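PDB 3FHK: UPF0403 protein yphP from Bacillus subtilis, which acts as a dithiol bacilliredoxin of the thioredoxin superfamily, removing bacillithiol from S-bacillithiolated proteins through a CXC active-site motif. Local coordinates for residues A44-C56 / T77-D89. The protein carries 2 engineered substitutions. Residues are numbered along the deposited sequence; the frame is centred on the assembly and turned at random. Where two conformers were deposited one is given.
Sequences AEGTTLVVVNSVC and TPDNTVTVFAGQD
From T48 paired with N80 to N53 paired with F85, strands 47-53 and 80-85 run parallel, their axes 4.6 Å apart at closest approach, as the two strands of a beta-alpha-beta crossover of the thioredoxin-like fold, with the CXC motif at the start of its helix 57-73. The backbone ladder is supplemented by side chains: besides V84 N, the carbonyl V51 O receives T83 OG1 at 2.8 Å, tilted from the carbonyl plane. At the start of the ladder, N80 ND2 gives one bond to T48 OG1 (3.0 Å), which lies in the N80 amide plane, and another to E45 O, while D79 OD2 accepts T47 N on its anti side at 2.9 Å. Toward helix 90-97, V50 CG2 meets V82 CG2 and V52 CG2 meets V84 CG2 in a run of methyl contacts. On the other face, with CG swung anti to the backbone N (chi1 -152°), the F85 ring reaches across to N53, which lies over one ring face, its CG offset toward the rim and amide and ring planes 41° apart; N53 CB stands 4.1 Å from the ring centroid in a CH-pi contact, and V55 CG2 touches the edge at CE1. An alanine in place of F85 is likely to strip N53 and V55 of this apolar cover, leaving a gap beside the turn into the active site. R64 holds N53 OD1, and S54 OG accepts C56 N in an ST turn. Hydrogen bonds and ring packing together are consistent with a firmly held strand end just before C56, the nucleophile at the N-cap of helix 57-73.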
# COMPACT_ATOMS: atom_id res chain seq x y z
N ALA A 44 -41.43 -5.09 -9.42
CA ALA A 44 -41.18 -6.50 -9.72
C ALA A 44 -42.47 -7.32 -9.78
O ALA A 44 -43.35 -7.20 -8.92
CB ALA A 44 -40.21 -7.10 -8.70
N GLU A 45 -42.57 -8.16 -10.80
CA GLU A 45 -43.69 -9.06 -10.96
C GLU A 45 -43.20 -10.48 -11.19
O GLU A 45 -42.14 -10.69 -11.81
CB GLU A 45 -44.59 -8.61 -12.11
CG GLU A 45 -45.63 -7.59 -11.69
CD GLU A 45 -46.20 -6.80 -12.86
OE1 GLU A 45 -45.88 -7.13 -14.03
OE2 GLU A 45 -46.96 -5.84 -12.61
N GLY A 46 -43.97 -11.44 -10.70
CA GLY A 46 -43.61 -12.84 -10.83
C GLY A 46 -42.47 -13.18 -9.90
O GLY A 46 -42.32 -12.56 -8.84
N THR A 47 -41.64 -14.15 -10.29
CA THR A 47 -40.57 -14.59 -9.41
C THR A 47 -39.24 -13.92 -9.70
O THR A 47 -38.92 -13.59 -10.85
CB THR A 47 -40.41 -16.12 -9.39
OG1 THR A 47 -40.15 -16.60 -10.72
CG2 THR A 47 -41.69 -16.76 -8.84
N THR A 48 -38.47 -13.73 -8.64
CA THR A 48 -37.16 -13.13 -8.74
C THR A 48 -36.14 -13.87 -7.89
O THR A 48 -36.42 -14.22 -6.74
CB THR A 48 -37.17 -11.66 -8.30
OG1 THR A 48 -37.89 -10.88 -9.27
CG2 THR A 48 -35.73 -11.12 -8.20
N LEU A 49 -34.98 -14.14 -8.47
CA LEU A 49 -33.82 -14.59 -7.71
C LEU A 49 -32.94 -13.38 -7.44
O LEU A 49 -32.46 -12.73 -8.37
CB LEU A 49 -33.02 -15.66 -8.45
CG LEU A 49 -31.79 -16.12 -7.67
CD1 LEU A 49 -32.22 -16.75 -6.37
CD2 LEU A 49 -30.90 -17.09 -8.48
N VAL A 50 -32.76 -13.08 -6.17
CA VAL A 50 -31.88 -12.01 -5.75
C VAL A 50 -30.63 -12.68 -5.22
O VAL A 50 -30.69 -13.61 -4.40
CB VAL A 50 -32.53 -11.15 -4.64
CG1 VAL A 50 -31.54 -10.11 -4.11
CG2 VAL A 50 -33.82 -10.47 -5.15
N VAL A 51 -29.48 -12.24 -5.71
CA VAL A 51 -28.22 -12.71 -5.16
C VAL A 51 -27.53 -11.57 -4.45
O VAL A 51 -27.28 -10.51 -5.03
CB VAL A 51 -27.29 -13.27 -6.25
CG1 VAL A 51 -25.94 -13.66 -5.64
CG2 VAL A 51 -27.94 -14.47 -6.93
N VAL A 52 -27.26 -11.77 -3.17
CA VAL A 52 -26.45 -10.83 -2.44
C VAL A 52 -25.00 -11.25 -2.58
O VAL A 52 -24.54 -12.21 -1.95
CB VAL A 52 -26.85 -10.76 -0.97
CG1 VAL A 52 -25.88 -9.85 -0.23
CG2 VAL A 52 -28.26 -10.25 -0.87
N ASN A 53 -24.29 -10.51 -3.43
CA ASN A 53 -22.94 -10.86 -3.83
C ASN A 53 -21.94 -10.43 -2.76
O ASN A 53 -22.30 -9.71 -1.83
CB ASN A 53 -22.63 -10.22 -5.18
CG ASN A 53 -21.53 -10.94 -5.94
OD1 ASN A 53 -21.00 -11.96 -5.48
ND2 ASN A 53 -21.17 -10.42 -7.10
N SER A 54 -20.70 -10.89 -2.89
CA SER A 54 -19.67 -10.64 -1.88
C SER A 54 -18.28 -10.98 -2.45
O SER A 54 -18.17 -11.74 -3.40
CB SER A 54 -19.94 -11.49 -0.63
OG SER A 54 -18.77 -11.60 0.19
N VAL A 55 -17.24 -10.41 -1.85
CA VAL A 55 -15.86 -10.65 -2.31
C VAL A 55 -15.26 -11.97 -1.81
O VAL A 55 -14.27 -12.47 -2.35
CB VAL A 55 -14.94 -9.48 -1.88
CG1 VAL A 55 -13.51 -9.74 -2.30
CG2 VAL A 55 -15.43 -8.19 -2.48
N CYS A 56 -15.84 -12.53 -0.76
CA CYS A 56 -15.21 -13.67 -0.09
C CYS A 56 -15.17 -14.92 -0.97
O CYS A 56 -15.90 -15.05 -1.95
CB CYS A 56 -15.94 -13.96 1.21
SG CYS A 56 -17.66 -14.30 0.92
N THR A 77 -37.77 -21.80 -13.82
CA THR A 77 -36.79 -20.76 -13.51
C THR A 77 -37.46 -19.41 -13.18
O THR A 77 -38.59 -19.16 -13.61
CB THR A 77 -35.82 -20.56 -14.69
OG1 THR A 77 -34.64 -19.88 -14.24
CG2 THR A 77 -36.49 -19.77 -15.80
N PRO A 78 -36.77 -18.55 -12.41
CA PRO A 78 -37.37 -17.26 -12.06
C PRO A 78 -37.54 -16.36 -13.27
O PRO A 78 -36.78 -16.46 -14.22
CB PRO A 78 -36.34 -16.64 -11.10
CG PRO A 78 -35.51 -17.79 -10.62
CD PRO A 78 -35.47 -18.77 -11.75
N ASP A 79 -38.55 -15.50 -13.23
CA ASP A 79 -38.76 -14.52 -14.28
C ASP A 79 -37.68 -13.43 -14.26
O ASP A 79 -37.32 -12.91 -15.31
CB ASP A 79 -40.15 -13.89 -14.11
CG ASP A 79 -41.25 -14.93 -14.05
OD1 ASP A 79 -41.37 -15.74 -15.01
OD2 ASP A 79 -42.00 -14.95 -13.05
N ASN A 80 -37.19 -13.07 -13.08
CA ASN A 80 -36.16 -12.04 -12.96
C ASN A 80 -34.96 -12.52 -12.14
O ASN A 80 -35.08 -13.39 -11.28
CB ASN A 80 -36.72 -10.77 -12.31
CG ASN A 80 -38.09 -10.41 -12.84
OD1 ASN A 80 -38.26 -10.15 -14.02
ND2 ASN A 80 -39.09 -10.40 -11.95
N THR A 81 -33.81 -11.91 -12.42
CA THR A 81 -32.58 -12.18 -11.70
C THR A 81 -31.86 -10.87 -11.47
O THR A 81 -31.67 -10.08 -12.40
CB THR A 81 -31.64 -13.07 -12.51
OG1 THR A 81 -31.49 -12.51 -13.81
CG2 THR A 81 -32.19 -14.49 -12.64
N VAL A 82 -31.48 -10.61 -10.24
CA VAL A 82 -30.84 -9.34 -9.92
C VAL A 82 -29.87 -9.55 -8.79
O VAL A 82 -29.90 -10.56 -8.08
CB VAL A 82 -31.88 -8.26 -9.53
CG1 VAL A 82 -32.99 -8.19 -10.56
CG2 VAL A 82 -32.43 -8.52 -8.15
N THR A 83 -28.97 -8.60 -8.62
CA THR A 83 -27.99 -8.75 -7.58
C THR A 83 -27.63 -7.42 -6.96
O THR A 83 -27.71 -6.37 -7.61
CB THR A 83 -26.71 -9.47 -8.11
OG1 THR A 83 -25.72 -9.48 -7.08
CG2 THR A 83 -26.16 -8.78 -9.35
N VAL A 84 -27.27 -7.48 -5.69
CA VAL A 84 -26.69 -6.36 -5.00
C VAL A 84 -25.37 -6.88 -4.45
O VAL A 84 -25.27 -8.05 -4.08
CB VAL A 84 -27.58 -5.87 -3.85
CG1 VAL A 84 -28.77 -5.08 -4.41
CG2 VAL A 84 -28.07 -7.06 -3.03
N PHE A 85 -24.37 -6.01 -4.40
CA PHE A 85 -23.03 -6.40 -4.00
C PHE A 85 -22.71 -5.92 -2.60
O PHE A 85 -22.32 -4.76 -2.40
CB PHE A 85 -22.00 -5.86 -4.98
CG PHE A 85 -20.76 -6.70 -5.06
CD1 PHE A 85 -20.01 -6.95 -3.93
CD2 PHE A 85 -20.34 -7.25 -6.26
CE1 PHE A 85 -18.87 -7.73 -3.98
CE2 PHE A 85 -19.20 -8.03 -6.32
CZ PHE A 85 -18.47 -8.27 -5.17
N ALA A 86 -22.84 -6.80 -1.62
CA ALA A 86 -22.59 -6.41 -0.23
C ALA A 86 -21.15 -5.92 -0.04
O ALA A 86 -20.21 -6.47 -0.61
CB ALA A 86 -22.89 -7.57 0.70
N GLY A 87 -20.98 -4.88 0.76
CA GLY A 87 -19.64 -4.40 1.07
C GLY A 87 -19.08 -3.46 0.03
O GLY A 87 -18.20 -2.66 0.32
N GLN A 88 -19.60 -3.56 -1.20
CA GLN A 88 -19.19 -2.67 -2.28
C GLN A 88 -20.25 -1.62 -2.59
O GLN A 88 -19.96 -0.43 -2.65
CB GLN A 88 -18.84 -3.47 -3.54
CG GLN A 88 -17.71 -4.46 -3.35
CD GLN A 88 -16.40 -3.79 -2.93
OE1 GLN A 88 -15.85 -2.95 -3.65
NE2 GLN A 88 -15.90 -4.18 -1.76
N ASP A 89 -21.48 -2.07 -2.79
CA ASP A 89 -22.62 -1.16 -2.93
C ASP A 89 -23.44 -1.23 -1.66
O ASP A 89 -24.45 -1.93 -1.61
CB ASP A 89 -23.48 -1.54 -4.14
CG ASP A 89 -22.72 -1.50 -5.43
OD1 ASP A 89 -21.66 -0.83 -5.49
OD2 ASP A 89 -23.17 -2.14 -6.40
O HOH W 1 -42.10 -18.09 -12.00
O HOH W 2 -23.31 -8.20 -7.54
O HOH W 3 -17.92 -7.70 -0.22